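PDB 3TPF: ornithine carbamoyltransferase, anabolic from Campylobacter jejuni subsp. jejuni, which transfers the carbamoyl group of carbamoyl phosphate to L-ornithine, giving L-citrulline and phosphate in the first step from ornithine to arginine. Local coordinates for residues 5-10 / 122-127; 206-211 / 242-247; 137-142 / 279-284. One frame throughout, in Å; residues are numbered along the deposited sequence.

Interaction 1: 5-10 / 122-127; sequences FLTLRD and ELYHPT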
loop_
_atom_site.group_PDB
_atom_site.type_symbol
_atom_site.label_atom_id
_atom_site.label_comp_id
_atom_site.label_asym_id
_atom_site.label_seq_id
_atom_site.Cartn_x
_atom_site.Cartn_y
_atom_site.Cartn_z
ATOM N N PHE B 5 15.324 -2.616 18.592
ATOM C CA PHE B 5 14.751 -1.516 19.375
ATOM C C PHE B 5 13.293 -1.914 19.816
ATOM O O PHE B 5 12.322 -1.529 19.250
ATOM C CB PHE B 5 14.787 -0.227 18.564
ATOM C CG PHE B 5 14.403 0.964 19.370
ATOM C CD1 PHE B 5 15.355 1.675 20.117
ATOM C CD2 PHE B 5 13.115 1.346 19.458
ATOM C CE1 PHE B 5 15.010 2.737 20.932
ATOM C CE2 PHE B 5 12.741 2.387 20.277
ATOM C CZ PHE B 5 13.684 3.076 21.048
ATOM N N LEU B 6 13.172 -2.753 20.781
ATOM C CA LEU B 6 11.870 -3.271 21.232
ATOM C C LEU B 6 11.347 -2.549 22.440
ATOM O O LEU B 6 10.176 -2.610 22.740
ATOM C CB LEU B 6 12.007 -4.762 21.601
ATOM C CG LEU B 6 12.625 -5.644 20.469
ATOM C CD1 LEU B 6 12.625 -7.122 20.780
ATOM C CD2 LEU B 6 11.899 -5.436 19.163
ATOM N N THR B 7 12.254 -1.997 23.225
ATOM C CA THR B 7 11.928 -1.202 24.406
ATOM C C THR B 7 13.100 -0.320 24.834
ATOM O O THR B 7 14.256 -0.705 24.716
ATOM C CB THR B 7 11.558 -2.075 25.624
ATOM O OG1 THR B 7 11.446 -1.227 26.780
ATOM C CG2 THR B 7 12.609 -3.123 25.855
ATOM N N LEU B 8 12.809 0.826 25.401
ATOM C CA LEU B 8 13.900 1.656 25.861
ATOM C C LEU B 8 14.685 1.030 27.020
ATOM O O LEU B 8 15.780 1.489 27.394
ATOM C CB LEU B 8 13.362 3.021 26.249
ATOM C CG LEU B 8 12.965 3.792 24.983
ATOM C CD1 LEU B 8 12.126 5.020 25.229
ATOM C CD2 LEU B 8 14.278 4.103 24.310
ATOM N N ARG B 9 14.111 -0.012 27.604
ATOM C CA ARG B 9 14.774 -0.711 28.710
ATOM C C ARG B 9 16.145 -1.161 28.323
ATOM O O ARG B 9 17.001 -1.268 29.155
ATOM C CB ARG B 9 14.013 -1.950 29.116
ATOM C CG ARG B 9 12.860 -1.666 30.049
ATOM C CD ARG B 9 12.072 -2.910 30.309
ATOM N NE ARG B 9 12.801 -3.804 31.151
ATOM C CZ ARG B 9 12.236 -4.776 31.855
ATOM N NH1 ARG B 9 10.919 -4.981 31.811
ATOM N NH2 ARG B 9 12.996 -5.556 32.625
ATOM N N ASP B 10 16.332 -1.475 27.054
ATOM C CA ASP B 10 17.602 -1.985 26.556
ATOM C C ASP B 10 18.627 -0.899 26.245
ATOM O O ASP B 10 19.647 -1.181 25.638
ATOM C CB ASP B 10 17.369 -2.843 25.300
ATOM C CG ASP B 10 16.542 -4.113 25.580
ATOM O OD1 ASP B 10 16.640 -4.707 26.697
ATOM O OD2 ASP B 10 15.811 -4.548 24.662
ATOM N N GLU B 122 1.606 -4.348 23.501
ATOM C CA GLU B 122 0.759 -4.138 24.672
ATOM C C GLU B 122 1.593 -3.704 25.887
ATOM O O GLU B 122 1.084 -3.043 26.816
ATOM C CB GLU B 122 -0.147 -5.376 24.983
ATOM C CG GLU B 122 0.472 -6.521 25.792
ATOM C CD GLU B 122 1.461 -7.385 24.992
ATOM O OE1 GLU B 122 1.778 -8.531 25.447
ATOM O OE2 GLU B 122 1.961 -6.896 23.917
ATOM N N LEU B 123 2.860 -4.094 25.876
ATOM C CA LEU B 123 3.772 -3.716 26.979
ATOM C C LEU B 123 4.439 -2.323 26.795
ATOM O O LEU B 123 4.685 -1.638 27.774
ATOM C CB LEU B 123 4.891 -4.722 27.163
ATOM C CG LEU B 123 4.480 -6.085 27.566
ATOM C CD1 LEU B 123 5.770 -6.839 27.712
ATOM C CD2 LEU B 123 3.811 -6.207 28.925
ATOM N N TYR B 124 4.812 -1.965 25.571
ATOM C CA TYR B 124 5.723 -0.799 25.414
ATOM C C TYR B 124 5.421 -0.034 24.138
ATOM O O TYR B 124 5.059 -0.600 23.117
ATOM C CB TYR B 124 7.175 -1.197 25.361
ATOM C CG TYR B 124 7.672 -2.056 26.482
ATOM C CD1 TYR B 124 8.074 -3.349 26.251
ATOM C CD2 TYR B 124 7.812 -1.570 27.722
ATOM C CE1 TYR B 124 8.529 -4.156 27.257
ATOM C CE2 TYR B 124 8.263 -2.369 28.748
ATOM C CZ TYR B 124 8.616 -3.658 28.497
ATOM O OH TYR B 124 9.053 -4.473 29.512
ATOM N N HIS B 125 5.538 1.262 24.222
ATOM C CA HIS B 125 5.380 2.089 23.048
ATOM C C HIS B 125 6.530 3.067 22.915
ATOM O O HIS B 125 6.344 4.251 22.901
ATOM C CB HIS B 125 4.016 2.775 23.065
ATOM C CG HIS B 125 3.664 3.437 21.753
ATOM N ND1 HIS B 125 4.382 3.215 20.593
ATOM C CD2 HIS B 125 2.719 4.358 21.438
ATOM C CE1 HIS B 125 3.903 3.973 19.625
ATOM N NE2 HIS B 125 2.896 4.683 20.109
ATOM N N PRO B 126 7.751 2.556 22.811
ATOM C CA PRO B 126 8.959 3.402 22.899
ATOM C C PRO B 126 9.159 4.452 21.867
ATOM O O PRO B 126 9.734 5.484 22.209
ATOM C CB PRO B 126 10.093 2.405 22.742
ATOM C CG PRO B 126 9.482 1.309 21.934
ATOM C CD PRO B 126 8.096 1.169 22.498
ATOM N N THR B 127 8.807 4.236 20.626
ATOM C CA THR B 127 9.030 5.330 19.617
ATOM C C THR B 127 8.181 6.584 19.996
ATOM O O THR B 127 8.618 7.735 19.876
ATOM C CB THR B 127 8.719 4.949 18.181
ATOM O OG1 THR B 127 7.362 4.467 18.121
ATOM C CG2 THR B 127 9.659 3.908 17.665
#
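Tyr124, in the loop before helix 126-138, meets Thr7 and Arg9. Its CG lies anti to the carbonyl carbon (chi1 -53°), which carries one face of the ring to Thr7. Thr7 CB stands 4.0 Å from the centroid of the Tyr124 ring, 18° off its normal, a CH-pi contact with CD1 as the nearest ring atom, and Thr7 OG1 sits over the ring centre. The opposite face is backed by CB of its own neighbour Leu123. Toward the tip, CZ comes 4.0 Å from Arg9 CD, and OH accepts a bent hydrogen bond from Arg9 NH1 at 3.0 Å (141°). The guanidinium stands almost perpendicular to the ring; Glu186 holds its NH2 by a salt bridge, which probably steadies the group while NH1 donates. Thr7 OG1 also accepts from Arg9 N at 3.0 Å, an ST turn that ties the hydroxyl over the ring to the backbone behind it. Pro126 CB packs against both Phe5 CE2 (3.6 Å) and Leu8 CG (3.9 Å). His125, Pro126 and Thr127 belong to the predicted carbamoyl phosphate site, so the N-terminal loop backs the start of that helix with apolar carbon at Pro126 and adds a single polar bond, at Tyr124 OH.

Interaction 2: 206-211 / 242-247; sequences YDKFEA and FMIDEK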
loop_
_atom_site.group_PDB
_atom_site.type_symbol
_atom_site.label_atom_id
_atom_site.label_comp_id
_atom_site.label_asym_id
_atom_site.label_seq_id
_atom_site.Cartn_x
_atom_site.Cartn_y
_atom_site.Cartn_z
ATOM N N TYR B 206 -2.906 7.357 43.383
ATOM C CA TYR B 206 -4.249 7.382 42.783
ATOM C C TYR B 206 -4.941 8.743 42.939
ATOM O O TYR B 206 -6.171 8.842 42.986
ATOM C CB TYR B 206 -5.123 6.255 43.318
ATOM C CG TYR B 206 -5.336 6.261 44.792
ATOM C CD1 TYR B 206 -4.665 5.342 45.603
ATOM C CD2 TYR B 206 -6.237 7.158 45.410
ATOM C CE1 TYR B 206 -4.869 5.326 46.988
ATOM C CE2 TYR B 206 -6.441 7.145 46.790
ATOM C CZ TYR B 206 -5.758 6.224 47.574
ATOM O OH TYR B 206 -5.937 6.178 48.947
ATOM N N ASP B 207 -4.126 9.788 43.001
ATOM C CA ASP B 207 -4.619 11.162 43.199
ATOM C C ASP B 207 -4.079 12.080 42.113
ATOM O O ASP B 207 -2.917 12.466 42.141
ATOM C CB ASP B 207 -4.206 11.693 44.562
ATOM C CG ASP B 207 -4.834 13.010 44.886
ATOM O OD1 ASP B 207 -5.313 13.698 43.972
ATOM O OD2 ASP B 207 -4.893 13.356 46.083
ATOM N N LYS B 208 -4.946 12.444 41.193
ATOM C CA LYS B 208 -4.564 13.258 40.049
ATOM C C LYS B 208 -3.788 14.486 40.525
ATOM O O LYS B 208 -2.738 14.837 39.999
ATOM C CB LYS B 208 -5.837 13.646 39.261
ATOM C CG LYS B 208 -5.686 14.661 38.130
ATOM C CD LYS B 208 -6.989 14.873 37.336
ATOM C CE LYS B 208 -7.975 15.869 37.953
ATOM N NZ LYS B 208 -9.206 16.148 37.152
ATOM N N PHE B 209 -4.326 15.129 41.539
ATOM C CA PHE B 209 -3.853 16.453 41.950
ATOM C C PHE B 209 -2.490 16.415 42.619
ATOM O O PHE B 209 -1.667 17.309 42.422
ATOM C CB PHE B 209 -4.859 17.108 42.867
ATOM C CG PHE B 209 -6.206 17.302 42.239
ATOM C CD1 PHE B 209 -7.254 16.417 42.512
ATOM C CD2 PHE B 209 -6.436 18.362 41.373
ATOM C CE1 PHE B 209 -8.516 16.605 41.948
ATOM C CE2 PHE B 209 -7.683 18.542 40.800
ATOM C CZ PHE B 209 -8.732 17.670 41.094
ATOM N N GLU B 210 -2.256 15.364 43.385
ATOM C CA GLU B 210 -0.940 15.115 43.981
ATOM C C GLU B 210 0.117 14.910 42.903
ATOM O O GLU B 210 1.231 15.426 42.974
ATOM C CB GLU B 210 -0.974 13.879 44.890
ATOM C CG GLU B 210 0.382 13.437 45.472
ATOM C CD GLU B 210 0.875 14.305 46.615
ATOM O OE1 GLU B 210 0.384 15.443 46.804
ATOM O OE2 GLU B 210 1.750 13.821 47.374
ATOM N N ALA B 211 -0.235 14.118 41.907
ATOM C CA ALA B 211 0.693 13.800 40.796
ATOM C C ALA B 211 1.075 15.057 40.066
ATOM O O ALA B 211 2.195 15.198 39.588
ATOM C CB ALA B 211 0.072 12.808 39.830
ATOM N N PHE B 242 -10.319 11.598 36.751
ATOM C CA PHE B 242 -9.006 11.592 36.083
ATOM C C PHE B 242 -8.841 12.454 34.838
ATOM O O PHE B 242 -7.760 12.553 34.282
ATOM C CB PHE B 242 -8.560 10.162 35.825
ATOM C CG PHE B 242 -8.054 9.488 37.058
ATOM C CD1 PHE B 242 -6.705 9.380 37.291
ATOM C CD2 PHE B 242 -8.931 9.027 38.024
ATOM C CE1 PHE B 242 -6.236 8.770 38.436
ATOM C CE2 PHE B 242 -8.469 8.414 39.168
ATOM C CZ PHE B 242 -7.116 8.284 39.380
HETATM N N MSE B 243 -9.886 13.096 34.403
HETATM C CA MSE B 243 -9.743 13.908 33.201
HETATM C C MSE B 243 -8.770 15.012 33.450
HETATM O O MSE B 243 -8.728 15.535 34.544
HETATM C CB MSE B 243 -11.094 14.517 32.855
HETATM C CG MSE B 243 -10.958 15.670 31.881
HETATM SE SE MSE B 243 -12.753 16.113 31.202
HETATM C CE MSE B 243 -13.890 16.215 32.840
ATOM N N ILE B 244 -8.010 15.384 32.424
ATOM C CA ILE B 244 -7.237 16.634 32.439
ATOM C C ILE B 244 -8.060 17.801 31.921
ATOM O O ILE B 244 -8.502 17.826 30.768
ATOM C CB ILE B 244 -5.982 16.592 31.600
ATOM C CG1 ILE B 244 -5.085 15.455 32.071
ATOM C CG2 ILE B 244 -5.266 17.911 31.666
ATOM C CD1 ILE B 244 -4.780 15.457 33.566
ATOM N N ASP B 245 -8.324 18.732 32.817
ATOM C CA ASP B 245 -9.119 19.898 32.512
ATOM C C ASP B 245 -8.410 21.131 33.057
ATOM O O ASP B 245 -7.313 21.021 33.590
ATOM C CB ASP B 245 -10.582 19.763 33.019
ATOM C CG ASP B 245 -10.713 19.466 34.530
ATOM O OD1 ASP B 245 -11.894 19.348 34.962
ATOM O OD2 ASP B 245 -9.708 19.384 35.273
ATOM N N GLU B 246 -9.026 22.302 32.893
ATOM C CA GLU B 246 -8.406 23.591 33.278
ATOM C C GLU B 246 -7.945 23.562 34.728
ATOM O O GLU B 246 -6.824 23.971 35.053
ATOM C CB GLU B 246 -9.364 24.768 33.030
ATOM C CG GLU B 246 -8.684 26.070 32.588
ATOM C CD GLU B 246 -9.517 27.329 32.891
ATOM O OE1 GLU B 246 -9.793 28.128 31.942
ATOM O OE2 GLU B 246 -9.907 27.528 34.085
ATOM N N LYS B 247 -8.814 23.084 35.606
ATOM C CA LYS B 247 -8.469 23.064 37.051
ATOM C C LYS B 247 -7.257 22.190 37.307
ATOM O O LYS B 247 -6.442 22.505 38.179
ATOM C CB LYS B 247 -9.614 22.619 38.000
ATOM C CG LYS B 247 -9.298 22.923 39.483
ATOM C CD LYS B 247 -10.437 22.560 40.417
#
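Two helix starts in the ornithine-binding domain, those of 208-212 and 246-251, are bridged by Lys208, whose amino group reaches the backbone of the loop leading into the second helix. Lys208 NZ donates to Met243 O at 2.7 Å, almost in line with the carbonyl (C=O...N 163°), and it also hydrogen-bonds to Gly241 O. Asp245 OD2 is 3.8 Å from Lys208 NZ, a long salt bridge, and the two side chains meet at about a right angle. With CG anti to the backbone N (chi1 172°), the lysine chain runs out straight and then bends at chi3, which turns its end toward Met243 O; on the way CD passes 3.9 Å from Phe242 O. The CE of the same chain lies over one face of the neighbouring Phe209 ring, offset toward the rim. Both helices begin with an aspartate N-cap in this Rossmann-like domain. Asp207 OD1 accepts from Phe209 N at 3.0 Å, approached from above the carboxylate plane, whereas Asp245 OD2 caps Ala248 N and so serves its helix as well as facing the lysine. At the other end of the contact, the Phe242 ring reaches back to the loop before helix 208-212, its CZ 3.8 Å from Tyr206 O. The Ile244 side chain touches Val218 and Thr220 of strand 217-220.

Interaction 3: 137-142 / 279-284; sequences KEWNKM and ADVIFE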
loop_
_atom_site.group_PDB
_atom_site.type_symbol
_atom_site.label_atom_id
_atom_site.label_comp_id
_atom_site.label_asym_id
_atom_site.label_seq_id
_atom_site.Cartn_x
_atom_site.Cartn_y
_atom_site.Cartn_z
ATOM N N LYS B 137 12.087 18.648 25.070
ATOM C CA LYS B 137 13.327 19.367 24.881
ATOM C C LYS B 137 13.101 20.610 24.025
ATOM O O LYS B 137 13.643 21.672 24.279
ATOM C CB LYS B 137 14.361 18.423 24.279
ATOM C CG LYS B 137 15.747 18.977 24.065
ATOM C CD LYS B 137 16.804 17.846 23.985
ATOM C CE LYS B 137 18.264 18.405 23.913
ATOM N NZ LYS B 137 18.842 18.746 22.558
ATOM N N GLU B 138 12.263 20.476 23.011
ATOM C CA GLU B 138 11.946 21.614 22.125
ATOM C C GLU B 138 11.190 22.718 22.819
ATOM O O GLU B 138 11.303 23.881 22.469
ATOM C CB GLU B 138 11.101 21.169 20.932
ATOM C CG GLU B 138 11.783 21.249 19.559
ATOM C CD GLU B 138 10.777 21.129 18.405
ATOM O OE1 GLU B 138 11.198 21.608 17.323
ATOM O OE2 GLU B 138 9.598 20.582 18.560
ATOM N N TRP B 139 10.423 22.351 23.820
ATOM C CA TRP B 139 9.621 23.337 24.518
ATOM C C TRP B 139 10.323 23.823 25.775
ATOM O O TRP B 139 9.701 24.336 26.708
ATOM C CB TRP B 139 8.235 22.802 24.781
ATOM C CG TRP B 139 7.458 22.830 23.494
ATOM C CD1 TRP B 139 7.689 22.065 22.329
ATOM C CD2 TRP B 139 6.344 23.655 23.185
ATOM N NE1 TRP B 139 6.763 22.361 21.346
ATOM C CE2 TRP B 139 5.929 23.322 21.837
ATOM C CE3 TRP B 139 5.643 24.606 23.902
ATOM C CZ2 TRP B 139 4.904 23.942 21.221
ATOM C CZ3 TRP B 139 4.612 25.219 23.301
ATOM C CH2 TRP B 139 4.231 24.900 21.954
ATOM N N ASN B 140 11.633 23.643 25.776
ATOM C CA ASN B 140 12.478 24.058 26.875
ATOM C C ASN B 140 11.905 23.696 28.266
ATOM O O ASN B 140 11.898 24.502 29.147
ATOM C CB ASN B 140 12.717 25.538 26.793
ATOM C CG ASN B 140 13.325 25.925 25.488
ATOM O OD1 ASN B 140 14.474 25.603 25.206
ATOM N ND2 ASN B 140 12.558 26.611 24.668
ATOM N N LYS B 141 11.439 22.468 28.409
ATOM C CA LYS B 141 10.943 21.973 29.680
ATOM C C LYS B 141 11.900 20.926 30.251
ATOM O O LYS B 141 11.539 20.156 31.134
ATOM C CB LYS B 141 9.523 21.407 29.574
ATOM C CG LYS B 141 8.499 22.410 29.062
ATOM C CD LYS B 141 8.047 23.364 30.137
ATOM C CE LYS B 141 7.422 24.643 29.595
ATOM N NZ LYS B 141 7.082 25.617 30.668
HETATM N N MSE B 142 13.139 20.965 29.784
HETATM C CA MSE B 142 14.188 20.096 30.311
HETATM C C MSE B 142 15.263 20.964 30.809
HETATM O O MSE B 142 16.338 21.105 30.231
HETATM C CB MSE B 142 14.771 19.165 29.295
HETATM C CG MSE B 142 14.302 17.752 29.593
HETATM SE SE MSE B 142 14.998 16.503 28.231
HETATM C CE MSE B 142 13.306 15.733 27.604
ATOM N N ALA B 279 -3.173 22.725 21.476
ATOM C CA ALA B 279 -3.019 22.180 20.142
ATOM C C ALA B 279 -1.563 22.338 19.613
ATOM O O ALA B 279 -0.990 21.369 19.167
ATOM C CB ALA B 279 -4.023 22.765 19.181
ATOM N N ASP B 280 -0.948 23.498 19.739
ATOM C CA ASP B 280 0.370 23.668 19.137
ATOM C C ASP B 280 1.337 22.597 19.573
ATOM O O ASP B 280 2.065 22.021 18.744
ATOM C CB ASP B 280 1.005 25.013 19.435
ATOM C CG ASP B 280 0.290 26.168 18.773
ATOM O OD1 ASP B 280 -0.223 26.046 17.662
ATOM O OD2 ASP B 280 0.207 27.250 19.372
ATOM N N VAL B 281 1.396 22.343 20.871
ATOM C CA VAL B 281 2.376 21.390 21.393
ATOM C C VAL B 281 1.968 19.990 21.067
ATOM O O VAL B 281 2.798 19.145 20.795
ATOM C CB VAL B 281 2.713 21.559 22.911
ATOM C CG1 VAL B 281 1.622 20.932 23.814
ATOM C CG2 VAL B 281 4.055 20.932 23.193
ATOM N N ILE B 282 0.683 19.709 21.181
ATOM C CA ILE B 282 0.193 18.352 20.992
ATOM C C ILE B 282 0.474 17.938 19.541
ATOM O O ILE B 282 0.861 16.788 19.273
ATOM C CB ILE B 282 -1.297 18.201 21.306
ATOM C CG1 ILE B 282 -1.506 18.310 22.823
ATOM C CG2 ILE B 282 -1.825 16.849 20.814
ATOM C CD1 ILE B 282 -2.972 18.321 23.268
ATOM N N PHE B 283 0.262 18.833 18.618
ATOM C CA PHE B 283 0.416 18.442 17.233
ATOM C C PHE B 283 1.859 18.507 16.791
ATOM O O PHE B 283 2.188 17.887 15.810
ATOM C CB PHE B 283 -0.520 19.236 16.251
ATOM C CG PHE B 283 -1.966 18.892 16.409
ATOM C CD1 PHE B 283 -2.424 17.635 16.121
ATOM C CD2 PHE B 283 -2.848 19.798 16.947
ATOM C CE1 PHE B 283 -3.749 17.265 16.336
ATOM C CE2 PHE B 283 -4.185 19.462 17.133
ATOM C CZ PHE B 283 -4.638 18.188 16.817
ATOM N N GLU B 284 2.696 19.306 17.445
ATOM C CA GLU B 284 4.109 19.222 17.165
ATOM C C GLU B 284 4.586 17.816 17.648
ATOM O O GLU B 284 5.367 17.113 16.992
ATOM C CB GLU B 284 4.882 20.351 17.837
ATOM C CG GLU B 284 5.322 21.486 16.903
ATOM C CD GLU B 284 6.190 20.999 15.700
ATOM O OE1 GLU B 284 6.043 21.553 14.557
ATOM O OE2 GLU B 284 7.046 20.064 15.877
#
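Chi1 of Trp139 (-75°) puts the indole beside the backbone N, and CG2 of Val281 lies anti to its own backbone N, an arrangement that sets the methyl over the face of the indole. Val281 CG2 is 3.5 Å from the centroid of the five-membered ring and only 16° off its normal, a CH-pi contact; its closest ring atom is Trp139 CE2. The six-membered ring runs on alongside the Val281 backbone, Trp139 CZ2 3.6 Å from Val281 CA. Two neighbours meet the indole at its edge instead: Asp280 CB lies 4.1 Å from Trp139 CH2, and Glu284 CB is 4.5 Å from Trp139 NE1. Trp139 is the residue at which helix 126-138 gives up its helical geometry. A Schellman motif closes that end, with Asn140 at positive phi as its C-prime residue, Asn140 N bonding to Lys137 O and Lys141 N to Ile136 O. Ile257 touches both Trp139 and Val281, placing the pair beside strand 257-260, an edge strand, within this chain, of the five-stranded parallel sheet. Beyond the ring, the extended Glu138 and the bent Glu284 cross at about a right angle, with OE2 of Glu138 3.7 Å from OE2 of Glu284. Lys27 NZ forms salt bridges with Glu138 OE1 and Glu284 OE2, Asn288 ND2 donates to Glu138 OE2, and Arg287 pairs with Glu284 OE1. The contact thus joins a CH-pi contact of a valine methyl with an indole to two like charges, whose repulsion the shared Lys27, with Arg287 at Glu284, probably offsets in good part.

From the N terminus, the first loop, residues 5-10, waits until 122-127 for its partner; interaction 1 thereby closes a loop holding most of the carbamoyl phosphate domain, and helix 126-138 begins there. The far end of that helix opens interaction 3, which closes only when the chain reaches helix 279-302, so the two contacts follow in series while sharing a helix, their nearest atoms about 10 Å apart. Interaction 2, 206-211 with 242-247, opens and closes between the two halves of interaction 3, wholly within the ornithine-binding domain. Interaction 3 ties the C-terminal end of helix 126-138 to the start of helix 279-302, the two helices linking the domains in the transcarbamoylase fold. None of the three cross.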